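PDB 2XSG: CCMAN5 from Cellulosimicrobium cellulans, which hydrolyses alpha-mannosides as a family 92 glycoside hydrolase and enables mannose-6-phosphate modification of lysosomal enzymes made in yeast. Local coordinates for residues Ser172-Val177 with Ser188-Gly193; Gly291-Asp296 with Asp695-Thr700; Ala706-Ala711 with Gly744-Phe749. All coordinates share one frame; numbering follows the deposited sequence.

Contact 1: Ser172-Val177 with Ser188-Gly193; sequences SSSVQV and SGQVTG
Gln-176 and Ser-188 exchange backbone hydrogen bonds at one end of this antiparallel pair, and the shorter of the two, Gln-176 N to Ser-188 O, measures 2.7 Å. At the other end Thr-192 N reaches Ser-172 O at 2.8 Å, while the return bond from Ser-172 N to Thr-192 O is weak. In the middle the ladder changes character. Ser-174 N still donates to Gln-190 O, but Gln-190 N is answered by a side chain, Ser-174 OG, at 3.1 Å. The serine holds its hydroxyl between N and the carbonyl carbon (chi1 68°), and a water links that OG to Ser-188 O; the carbonyl of Ser-174 bonds instead to Tyr-204 OH.

Gln-190 bends at chi2 (88°), and its amide spans the strands. NE2 gives a proton to Ser-172 OG at 3.0 Å, lying close to the amide plane, while OE1 accepts one from Thr-192 OG1 at 2.6 Å. Thr-192 OG1 is also bonded to Thr-201 of strand 198-208. With an alanine here the amide is gone; Ser-172 OG would probably lose its donor and be freer to turn, and Thr-192 OG1 would keep Thr-201 but lose OE1. A second water joins Gln-176 O to Ser-188 OG.

Packing is thin by comparison. Thr-192 CB sits 3.4 Å from Ser-172 OG, and on the face carrying Ser-173 and Val-191 the closest approach of side chain to side chain is 4.3 Å, from Ser-173 CB to Val-191 CG1. The Ser-173 hydroxyl turns to Thr-234 and Val-232. This hairpin of strands 169-179 and 185-195 belongs to the large antiparallel sheet of the N-terminal domain, and the face bearing Ser-172, Ser-174 and Gln-190 is joined by hydroxyls, an amide and water rather than by apolar contact.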
ATOM      1  N   SER A 172      -2.554   2.864 -25.278  1.00  2.18           N
ATOM      2  CA  SER A 172      -3.217   2.187 -26.388  1.00  2.36           C
ATOM      3  C   SER A 172      -4.324   1.272 -25.854  1.00  2.53           C
ATOM      4  O   SER A 172      -4.296   0.862 -24.682  1.00  2.00           O
ATOM      5  CB  SER A 172      -2.229   1.399 -27.243  1.00  2.33           C
ATOM      6  OG  SER A 172      -1.640   0.348 -26.501  1.00  3.72           O
ATOM      7  N   SER A 173      -5.296   0.971 -26.708  1.00  2.41           N
ATOM      8  CA  SER A 173      -6.357   0.038 -26.345  1.00  3.42           C
ATOM      9  C   SER A 173      -6.910  -0.643 -27.589  1.00  3.80           C
ATOM     10  O   SER A 173      -6.698  -0.162 -28.713  1.00  4.55           O
ATOM     11  CB  SER A 173      -7.489   0.764 -25.594  1.00  3.32           C
ATOM     12  OG  SER A 173      -8.192   1.631 -26.476  1.00  4.99           O
ATOM     13  N   SER A 174      -7.592  -1.773 -27.389  1.00  4.11           N
ATOM     14  CA  SER A 174      -8.275  -2.468 -28.488  1.00  4.21           C
ATOM     15  C   SER A 174      -9.511  -3.169 -27.988  1.00  4.20           C
ATOM     16  O   SER A 174      -9.642  -3.475 -26.795  1.00  3.42           O
ATOM     17  CB  SER A 174      -7.362  -3.493 -29.169  1.00  3.97           C
ATOM     18  OG  SER A 174      -7.078  -4.568 -28.277  1.00  2.64           O
ATOM     19  N   VAL A 175     -10.418  -3.436 -28.922  1.00  4.48           N
ATOM     20  CA  VAL A 175     -11.636  -4.166 -28.611  1.00  4.87           C
ATOM     21  C   VAL A 175     -12.038  -4.996 -29.836  1.00  5.58           C
ATOM     22  O   VAL A 175     -12.014  -4.504 -30.961  1.00  5.67           O
ATOM     23  CB  VAL A 175     -12.759  -3.218 -28.091  1.00  4.88           C
ATOM     24  CG1 VAL A 175     -13.094  -2.113 -29.136  1.00  4.21           C
ATOM     25  CG2 VAL A 175     -14.017  -4.024 -27.668  1.00  4.08           C
ATOM     26  N   GLN A 176     -12.313  -6.273 -29.606  1.00  5.95           N
ATOM     27  CA  GLN A 176     -12.868  -7.151 -30.616  1.00  7.10           C
ATOM     28  C   GLN A 176     -14.208  -7.641 -30.077  1.00  6.89           C
ATOM     29  O   GLN A 176     -14.293  -8.082 -28.922  1.00  6.23           O
ATOM     30  CB  GLN A 176     -11.905  -8.317 -30.852  1.00  8.08           C
ATOM     31  CG  GLN A 176     -12.342  -9.321 -31.919  1.00 11.45           C
ATOM     32  CD  GLN A 176     -12.126  -8.793 -33.314  1.00 12.62           C
ATOM     33  OE1 GLN A 176     -11.014  -8.411 -33.681  1.00 16.87           O
ATOM     34  NE2 GLN A 176     -13.191  -8.746 -34.094  1.00 14.62           N
ATOM     35  N   VAL A 177     -15.239  -7.560 -30.914  1.00  6.86           N
ATOM     36  CA  VAL A 177     -16.580  -8.029 -30.583  1.00  8.23           C
ATOM     37  C   VAL A 177     -16.906  -9.409 -31.176  1.00  8.83           C
ATOM     38  O   VAL A 177     -16.618  -9.665 -32.342  1.00  8.73           O
ATOM     39  CB  VAL A 177     -17.650  -7.013 -31.086  1.00  8.01           C
ATOM     40  CG1 VAL A 177     -19.034  -7.461 -30.700  1.00  8.69           C
ATOM     41  CG2 VAL A 177     -17.376  -5.654 -30.508  1.00  8.74           C
ATOM     42  N   SER A 188     -13.146  -8.333 -26.143  1.00  2.81           N
ATOM     43  CA  SER A 188     -11.794  -8.632 -25.676  1.00  2.87           C
ATOM     44  C   SER A 188     -10.757  -7.785 -26.371  1.00  2.60           C
ATOM     45  O   SER A 188     -10.986  -7.298 -27.493  1.00  2.37           O
ATOM     46  CB  SER A 188     -11.462 -10.116 -25.900  1.00  2.38           C
ATOM     47  OG  SER A 188     -11.364 -10.387 -27.289  1.00  4.19           O
ATOM     48  N   GLY A 189      -9.609  -7.637 -25.707  1.00  2.32           N
ATOM     49  CA  GLY A 189      -8.500  -6.849 -26.220  1.00  2.92           C
ATOM     50  C   GLY A 189      -7.505  -6.509 -25.129  1.00  3.37           C
ATOM     51  O   GLY A 189      -7.368  -7.249 -24.158  1.00  3.64           O
ATOM     52  N   GLN A 190      -6.822  -5.378 -25.287  1.00  3.30           N
ATOM     53  CA  GLN A 190      -5.795  -4.965 -24.343  1.00  2.71           C
ATOM     54  C   GLN A 190      -5.954  -3.498 -24.000  1.00  3.25           C
ATOM     55  O   GLN A 190      -6.519  -2.709 -24.780  1.00  3.00           O
ATOM     56  CB  GLN A 190      -4.403  -5.221 -24.925  1.00  2.62           C
ATOM     57  CG  GLN A 190      -4.054  -4.365 -26.162  1.00  3.37           C
ATOM     58  CD  GLN A 190      -3.429  -3.015 -25.790  1.00  3.64           C
ATOM     59  OE1 GLN A 190      -2.981  -2.815 -24.658  1.00  4.32           O
ATOM     60  NE2 GLN A 190      -3.401  -2.091 -26.739  1.00  2.49           N
ATOM     61  N   VAL A 191      -5.460  -3.136 -22.822  1.00  2.75           N
ATOM     62  CA  VAL A 191      -5.358  -1.748 -22.437  1.00  2.84           C
ATOM     63  C   VAL A 191      -3.932  -1.524 -21.966  1.00  2.99           C
ATOM     64  O   VAL A 191      -3.394  -2.326 -21.206  1.00  3.42           O
ATOM     65  CB  VAL A 191      -6.401  -1.341 -21.346  1.00  2.76           C
ATOM     66  CG1 VAL A 191      -7.812  -1.364 -21.913  1.00  2.21           C
ATOM     67  CG2 VAL A 191      -6.318  -2.245 -20.125  1.00  2.00           C
ATOM     68  N   THR A 192      -3.310  -0.460 -22.461  1.00  3.49           N
ATOM     69  CA  THR A 192      -1.958  -0.094 -22.033  1.00  3.69           C
ATOM     70  C   THR A 192      -2.025   1.289 -21.401  1.00  3.59           C
ATOM     71  O   THR A 192      -2.501   2.256 -22.014  1.00  3.66           O
ATOM     72  CB  THR A 192      -0.949  -0.183 -23.211  1.00  3.99           C
ATOM     73  OG1 THR A 192      -0.903  -1.537 -23.675  1.00  3.00           O
ATOM     74  CG2 THR A 192       0.476   0.272 -22.806  1.00  3.82           C
ATOM     75  N   GLY A 193      -1.612   1.358 -20.142  1.00  3.51           N
ATOM     76  CA  GLY A 193      -1.639   2.602 -19.393  1.00  3.21           C
ATOM     77  C   GLY A 193      -0.253   2.973 -18.906  1.00  3.55           C
ATOM     78  O   GLY A 193       0.729   2.294 -19.203  1.00  3.98           O
TER
HETATM   79  O   HOH W   1      -8.852  -6.708 -29.508  1.00 17.67           O
HETATM   80  O   HOH W   2     -13.925 -10.754 -28.446  1.00  4.44           O

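Contact 2: Gly291-Asp296 with Asp695-Thr700; sequences GRVAID and DSTTIT
Ala-294 and Thr-698 bond to each other twice through their backbones, N to O and O to N, both at 2.9 Å. Beside them Asp-296 N points almost straight at Ser-696 O (175° at the hydrogen), and Thr-700 N closes the far end on Arg-292 O. A water bridges three oxygens on the face with Ala-294: it donates to Ala-294 O and touches Ser-696 OG and Thr-698 OG1, both hydroxyls on the same side of the strand. On the other face Val-293 CG1, anti to the backbone N (chi1 -168°), is carried across to Thr-697 CG2 at 3.7 Å, the side chains crossing at a slant, while Ile-295 CG1 runs alongside Thr-697 OG1 at 3.6 Å.

The pairing breaks step at its end in a classic beta bulge, where Asp-695 and Ser-696 both stand opposite Asp-296. Ser-696 N bonds to Asp-296 O at 3.2 Å on a lone pair, and Asp-695 CB comes to 3.4 Å from the same Asp-296 O.

Farther out, a water in the guanidinium plane of Arg-292 takes a proton from NH1 and donates to Thr-700 O; NH1 also forms a salt bridge with Asp-702. The Asp-695 carboxylate is held by Ser-298 through OD1. Val-293 and Ile-295 lean on helix 306-318 at Phe-311, with Leu-315 also touching the valine, and Tyr-312 OH bonds to Val-293 O. Strand 706-712 flanks the far side of strand 696-700.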
ATOM      1  N   GLY A 291      -9.566 -13.604   9.381  1.00  6.14           N
ATOM      2  CA  GLY A 291      -9.578 -14.541  10.513  1.00  6.65           C
ATOM      3  C   GLY A 291      -8.220 -15.044  10.981  1.00  6.79           C
ATOM      4  O   GLY A 291      -8.131 -15.744  12.007  1.00  6.75           O
ATOM      5  N   ARG A 292      -7.166 -14.694  10.233  1.00  6.39           N
ATOM      6  CA  ARG A 292      -5.795 -14.976  10.641  1.00  6.77           C
ATOM      7  C   ARG A 292      -5.428 -14.231  11.918  1.00  7.29           C
ATOM      8  O   ARG A 292      -4.556 -14.688  12.668  1.00  7.01           O
ATOM      9  CB  ARG A 292      -4.808 -14.615   9.537  1.00  6.81           C
ATOM     10  CG  ARG A 292      -4.936 -15.470   8.281  1.00  5.97           C
ATOM     11  CD  ARG A 292      -3.901 -15.033   7.242  1.00  6.75           C
ATOM     12  NE  ARG A 292      -3.974 -15.855   6.031  1.00  9.23           N
ATOM     13  CZ  ARG A 292      -3.382 -17.040   5.884  1.00 10.60           C
ATOM     14  NH1 ARG A 292      -2.654 -17.565   6.877  1.00  8.67           N
ATOM     15  NH2 ARG A 292      -3.519 -17.702   4.738  1.00  9.13           N
ATOM     16  N   VAL A 293      -6.084 -13.084  12.143  1.00  7.52           N
ATOM     17  CA  VAL A 293      -5.980 -12.333  13.399  1.00  8.09           C
ATOM     18  C   VAL A 293      -7.321 -12.255  14.131  1.00  8.68           C
ATOM     19  O   VAL A 293      -8.307 -11.698  13.614  1.00  8.64           O
ATOM     20  CB  VAL A 293      -5.441 -10.912  13.193  1.00  7.92           C
ATOM     21  CG1 VAL A 293      -5.085 -10.291  14.552  1.00  7.89           C
ATOM     22  CG2 VAL A 293      -4.225 -10.939  12.292  1.00  8.14           C
ATOM     23  N   ALA A 294      -7.355 -12.829  15.330  1.00  9.40           N
ATOM     24  CA  ALA A 294      -8.555 -12.820  16.163  1.00 10.40           C
ATOM     25  C   ALA A 294      -8.338 -11.956  17.384  1.00 11.20           C
ATOM     26  O   ALA A 294      -7.379 -12.135  18.136  1.00 11.45           O
ATOM     27  CB  ALA A 294      -8.955 -14.235  16.572  1.00 10.08           C
ATOM     28  N   ILE A 295      -9.257 -11.021  17.586  1.00 12.83           N
ATOM     29  CA  ILE A 295      -9.112 -10.015  18.625  1.00 13.23           C
ATOM     30  C   ILE A 295     -10.225 -10.070  19.689  1.00 14.01           C
ATOM     31  O   ILE A 295     -11.403 -10.258  19.396  1.00 13.15           O
ATOM     32  CB  ILE A 295      -9.005  -8.625  17.980  1.00 13.45           C
ATOM     33  CG1 ILE A 295      -7.605  -8.442  17.426  1.00 12.69           C
ATOM     34  CG2 ILE A 295      -9.327  -7.516  18.967  1.00 14.20           C
ATOM     35  CD1 ILE A 295      -7.523  -7.344  16.496  1.00 13.52           C
ATOM     36  N   ASP A 296      -9.804  -9.894  20.935  1.00 14.53           N
ATOM     37  CA  ASP A 296     -10.693  -9.763  22.063  1.00 14.69           C
ATOM     38  C   ASP A 296     -10.386  -8.369  22.615  1.00 13.99           C
ATOM     39  O   ASP A 296      -9.306  -8.132  23.151  1.00 13.80           O
ATOM     40  CB  ASP A 296     -10.390 -10.892  23.073  1.00 15.56           C
ATOM     41  CG  ASP A 296     -11.065 -10.689  24.433  1.00 18.32           C
ATOM     42  OD1 ASP A 296     -11.865  -9.743  24.602  1.00 22.17           O
ATOM     43  OD2 ASP A 296     -10.783 -11.490  25.353  1.00 23.05           O
ATOM     44  N   ASP A 695      -6.882  -6.651  24.595  1.00  7.21           N
ATOM     45  CA  ASP A 695      -6.737  -7.599  25.700  1.00  7.56           C
ATOM     46  C   ASP A 695      -6.068  -8.891  25.247  1.00  7.40           C
ATOM     47  O   ASP A 695      -5.205  -9.412  25.938  1.00  7.48           O
ATOM     48  CB  ASP A 695      -8.096  -7.901  26.343  1.00  7.90           C
ATOM     49  CG  ASP A 695      -8.754  -6.665  26.886  1.00  9.68           C
ATOM     50  OD1 ASP A 695      -8.961  -5.728  26.086  1.00 10.79           O
ATOM     51  OD2 ASP A 695      -9.048  -6.625  28.107  1.00 12.10           O
ATOM     52  N   SER A 696      -6.480  -9.396  24.087  1.00  7.03           N
ATOM     53  CA  SER A 696      -5.852 -10.555  23.470  1.00  6.91           C
ATOM     54  C   SER A 696      -5.850 -10.373  21.949  1.00  7.35           C
ATOM     55  O   SER A 696      -6.855  -9.929  21.371  1.00  7.37           O
ATOM     56  CB  SER A 696      -6.603 -11.842  23.852  1.00  7.05           C
ATOM     57  OG  SER A 696      -6.013 -12.984  23.235  1.00  5.81           O
ATOM     58  N   THR A 697      -4.721 -10.692  21.318  1.00  7.08           N
ATOM     59  CA  THR A 697      -4.613 -10.733  19.856  1.00  7.09           C
ATOM     60  C   THR A 697      -3.918 -12.049  19.444  1.00  7.32           C
ATOM     61  O   THR A 697      -2.808 -12.322  19.905  1.00  7.99           O
ATOM     62  CB  THR A 697      -3.884  -9.489  19.323  1.00  7.00           C
ATOM     63  OG1 THR A 697      -4.713  -8.331  19.537  1.00  5.91           O
ATOM     64  CG2 THR A 697      -3.553  -9.628  17.847  1.00  6.15           C
ATOM     65  N   THR A 698      -4.597 -12.866  18.631  1.00  7.04           N
ATOM     66  CA  THR A 698      -4.113 -14.202  18.227  1.00  7.46           C
ATOM     67  C   THR A 698      -3.910 -14.276  16.712  1.00  7.09           C
ATOM     68  O   THR A 698      -4.851 -14.081  15.933  1.00  7.35           O
ATOM     69  CB  THR A 698      -5.105 -15.338  18.667  1.00  7.78           C
ATOM     70  OG1 THR A 698      -5.289 -15.301  20.090  1.00  8.48           O
ATOM     71  CG2 THR A 698      -4.598 -16.715  18.269  1.00  8.70           C
ATOM     72  N   ILE A 699      -2.683 -14.567  16.306  1.00  7.11           N
ATOM     73  CA  ILE A 699      -2.380 -14.824  14.906  1.00  6.95           C
ATOM     74  C   ILE A 699      -2.267 -16.329  14.711  1.00  7.62           C
ATOM     75  O   ILE A 699      -1.373 -16.961  15.279  1.00  7.58           O
ATOM     76  CB  ILE A 699      -1.079 -14.119  14.438  1.00  6.67           C
ATOM     77  CG1 ILE A 699      -1.139 -12.609  14.741  1.00  6.27           C
ATOM     78  CG2 ILE A 699      -0.844 -14.395  12.929  1.00  5.69           C
ATOM     79  CD1 ILE A 699       0.252 -11.856  14.576  1.00  5.08           C
ATOM     80  N   THR A 700      -3.193 -16.893  13.928  1.00  7.95           N
ATOM     81  CA  THR A 700      -3.231 -18.334  13.637  1.00  8.40           C
ATOM     82  C   THR A 700      -2.561 -18.618  12.296  1.00  8.46           C
ATOM     83  O   THR A 700      -2.936 -18.040  11.277  1.00  8.20           O
ATOM     84  CB  THR A 700      -4.680 -18.856  13.636  1.00  8.62           C
ATOM     85  OG1 THR A 700      -5.329 -18.459  14.861  1.00  9.48           O
ATOM     86  CG2 THR A 700      -4.727 -20.375  13.484  1.00  8.08           C
TER
HETATM   87  O   HOH W   3      -6.488 -15.907  14.819  1.00 21.85           O
HETATM   88  O   HOH W   4      -1.503 -16.699   9.266  1.00 13.57           O
HETATM   89  O   HOH W   5      -7.197 -13.275  20.645  1.00  9.96           O

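Contact 3: Ala706-Ala711 with Gly744-Phe749; sequences AFTVTA and GADLAF
The ring of Phe-707 takes Leu-747 at its edge: CD2 of the leucine lies near the ring plane, 4.1 Å from CZ. Close to the same ring is Ala-745 O, 3.4 Å from CD1. Two residues along, the roles reverse, and the Phe-749 ring receives Val-709 CG2 at its edge, 3.7 Å from CE2. That methyl stands anti to the valine's backbone N, a setting that also carries it to 3.9 Å from Leu-747 CD2, so valine, leucine and both phenylalanines form one apolar row. Val-741 and Tyr-701 add to it around Phe-707, and Val-721, Ala-724 and Pro-692 around Phe-749.

The face with Thr-708 and Thr-710 is more polar. Asp-746 lies alongside Thr-708, and a water lies within hydrogen-bonding distance of Asp-746 OD2, Ala-706 O and Thr-708 OG1. Thr-710 OG1 presses on Ala-748 CB at 3.3 Å.

Between the faces the backbones are stitched in zigzag: Thr-708 N to Ala-745 O, Leu-747 N to Thr-708 O, Thr-710 N to Leu-747 O, and Phe-749 N to Thr-710 O at 2.7 Å. The first of these is nearly straight, 176° at the hydrogen. Gly-744, with positive phi, ends helix 738-742 in a Schellman motif and turns the chain into strand 746-752, which runs parallel to strand 706-712, the one parallel pairing in a six-stranded mixed sheet whose other neighbours are antiparallel.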
ATOM      1  N   ALA A 706      -0.421 -20.904  16.747  1.00 10.86           N
ATOM      2  CA  ALA A 706      -0.839 -19.503  16.901  1.00 10.18           C
ATOM      3  C   ALA A 706       0.122 -18.678  17.747  1.00  9.68           C
ATOM      4  O   ALA A 706       0.633 -19.173  18.753  1.00  9.87           O
ATOM      5  CB  ALA A 706      -2.242 -19.438  17.515  1.00  9.80           C
ATOM      6  N   PHE A 707       0.364 -17.428  17.343  1.00  8.40           N
ATOM      7  CA  PHE A 707       1.060 -16.462  18.202  1.00  7.55           C
ATOM      8  C   PHE A 707       0.019 -15.709  19.020  1.00  7.23           C
ATOM      9  O   PHE A 707      -0.973 -15.217  18.484  1.00  6.91           O
ATOM     10  CB  PHE A 707       1.894 -15.478  17.382  1.00  7.34           C
ATOM     11  CG  PHE A 707       2.525 -14.374  18.199  1.00  7.06           C
ATOM     12  CD1 PHE A 707       3.631 -14.633  19.015  1.00  6.13           C
ATOM     13  CD2 PHE A 707       2.016 -13.075  18.145  1.00  5.62           C
ATOM     14  CE1 PHE A 707       4.227 -13.609  19.755  1.00  7.53           C
ATOM     15  CE2 PHE A 707       2.596 -12.046  18.890  1.00  6.83           C
ATOM     16  CZ  PHE A 707       3.708 -12.312  19.698  1.00  6.28           C
ATOM     17  N   THR A 708       0.223 -15.639  20.324  1.00  6.83           N
ATOM     18  CA  THR A 708      -0.743 -14.939  21.149  1.00  7.30           C
ATOM     19  C   THR A 708      -0.037 -13.859  21.933  1.00  7.38           C
ATOM     20  O   THR A 708       0.898 -14.134  22.685  1.00  7.78           O
ATOM     21  CB  THR A 708      -1.528 -15.922  22.059  1.00  7.38           C
ATOM     22  OG1 THR A 708      -1.945 -17.044  21.278  1.00  7.37           O
ATOM     23  CG2 THR A 708      -2.765 -15.263  22.660  1.00  7.59           C
ATOM     24  N   VAL A 709      -0.461 -12.621  21.719  1.00  7.78           N
ATOM     25  CA  VAL A 709       0.012 -11.515  22.526  1.00  7.65           C
ATOM     26  C   VAL A 709      -1.163 -11.003  23.348  1.00  8.31           C
ATOM     27  O   VAL A 709      -2.212 -10.660  22.798  1.00  8.53           O
ATOM     28  CB  VAL A 709       0.707 -10.406  21.685  1.00  7.84           C
ATOM     29  CG1 VAL A 709      -0.242  -9.766  20.652  1.00  7.65           C
ATOM     30  CG2 VAL A 709       1.316  -9.326  22.598  1.00  7.01           C
ATOM     31  N   THR A 710      -0.997 -10.999  24.669  1.00  7.81           N
ATOM     32  CA  THR A 710      -2.019 -10.452  25.572  1.00  8.06           C
ATOM     33  C   THR A 710      -1.545  -9.185  26.280  1.00  8.10           C
ATOM     34  O   THR A 710      -0.345  -8.996  26.531  1.00  7.82           O
ATOM     35  CB  THR A 710      -2.475 -11.473  26.643  1.00  7.82           C
ATOM     36  OG1 THR A 710      -1.326 -12.116  27.207  1.00  7.02           O
ATOM     37  CG2 THR A 710      -3.413 -12.507  26.039  1.00  9.25           C
ATOM     38  N   ALA A 711      -2.503  -8.325  26.606  1.00  8.47           N
ATOM     39  CA  ALA A 711      -2.225  -7.078  27.300  1.00  8.76           C
ATOM     40  C   ALA A 711      -3.214  -6.972  28.454  1.00  8.97           C
ATOM     41  O   ALA A 711      -4.305  -6.404  28.331  1.00  8.52           O
ATOM     42  CB  ALA A 711      -2.323  -5.888  26.338  1.00  8.41           C
ATOM     43  N   GLY A 744       4.866 -19.488  17.542  1.00  9.96           N
ATOM     44  CA  GLY A 744       3.614 -19.669  18.286  1.00  9.66           C
ATOM     45  C   GLY A 744       3.767 -19.364  19.761  1.00  9.60           C
ATOM     46  O   GLY A 744       3.150 -20.011  20.605  1.00 10.00           O
ATOM     47  N   ALA A 745       4.586 -18.370  20.076  1.00  9.08           N
ATOM     48  CA  ALA A 745       4.846 -17.997  21.463  1.00  9.46           C
ATOM     49  C   ALA A 745       3.642 -17.324  22.158  1.00  9.25           C
ATOM     50  O   ALA A 745       2.729 -16.815  21.495  1.00  8.40           O
ATOM     51  CB  ALA A 745       6.070 -17.097  21.540  1.00  9.58           C
ATOM     52  N   ASP A 746       3.651 -17.351  23.493  1.00  9.11           N
ATOM     53  CA  ASP A 746       2.698 -16.609  24.307  1.00  9.46           C
ATOM     54  C   ASP A 746       3.414 -15.420  24.918  1.00  9.05           C
ATOM     55  O   ASP A 746       4.186 -15.577  25.874  1.00  9.58           O
ATOM     56  CB  ASP A 746       2.130 -17.472  25.446  1.00 10.09           C
ATOM     57  CG  ASP A 746       1.234 -18.581  24.948  1.00 11.28           C
ATOM     58  OD1 ASP A 746       1.610 -19.747  25.122  1.00 14.43           O
ATOM     59  OD2 ASP A 746       0.164 -18.291  24.387  1.00 13.09           O
ATOM     60  N   LEU A 747       3.170 -14.239  24.366  1.00  8.76           N
ATOM     61  CA  LEU A 747       3.751 -13.007  24.901  1.00  7.98           C
ATOM     62  C   LEU A 747       2.659 -12.292  25.694  1.00  8.22           C
ATOM     63  O   LEU A 747       1.660 -11.848  25.133  1.00  7.24           O
ATOM     64  CB  LEU A 747       4.287 -12.133  23.768  1.00  7.99           C
ATOM     65  CG  LEU A 747       4.941 -10.770  24.058  1.00  7.49           C
ATOM     66  CD1 LEU A 747       6.244 -10.939  24.821  1.00  5.44           C
ATOM     67  CD2 LEU A 747       5.195 -10.033  22.756  1.00  5.62           C
ATOM     68  N   ALA A 748       2.845 -12.218  27.008  1.00  8.02           N
ATOM     69  CA  ALA A 748       1.835 -11.669  27.899  1.00  8.59           C
ATOM     70  C   ALA A 748       2.322 -10.404  28.581  1.00  8.99           C
ATOM     71  O   ALA A 748       3.281 -10.440  29.344  1.00  9.19           O
ATOM     72  CB  ALA A 748       1.440 -12.699  28.942  1.00  8.31           C
ATOM     73  N   PHE A 749       1.650  -9.292  28.324  1.00  8.99           N
ATOM     74  CA  PHE A 749       1.989  -8.043  28.989  1.00  9.99           C
ATOM     75  C   PHE A 749       1.026  -7.707  30.128  1.00 10.21           C
ATOM     76  O   PHE A 749      -0.153  -8.032  30.056  1.00 11.20           O
ATOM     77  CB  PHE A 749       2.023  -6.891  27.987  1.00  9.56           C
ATOM     78  CG  PHE A 749       3.081  -7.032  26.943  1.00 10.07           C
ATOM     79  CD1 PHE A 749       4.426  -6.860  27.268  1.00  8.43           C
ATOM     80  CD2 PHE A 749       2.738  -7.330  25.631  1.00  8.30           C
ATOM     81  CE1 PHE A 749       5.408  -6.993  26.297  1.00  9.12           C
ATOM     82  CE2 PHE A 749       3.709  -7.470  24.664  1.00  8.51           C
ATOM     83  CZ  PHE A 749       5.049  -7.294  24.987  1.00  8.05           C
TER
HETATM   84  O   HOH W   6       0.744 -20.728  20.581  1.00  8.21           O
HETATM   85  O   HOH W   7       0.315 -18.864  21.729  1.00 17.41           O

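From the N terminus, contact 1 comes first and closes a short hairpin within the N-terminal domain, with ten residues between its segments. Contact 2 follows with a span of 398 residues, which holds most of the helices and the calcium ligands Asn-588, Glu-589 and Asp-662. Contact 3 then closes a 32-residue loop. The three lie in series, neither nesting nor crossing. Contacts 2 and 3, their centres about 10 Å apart, share one sheet: together they tie strand 293-296, just after helix 275-290, through the neighbours 696-700 and 706-712 to strand 746-752. Contact 1 lies on the opposite side of the chain's centre, about 44 Å from contact 2 between centres.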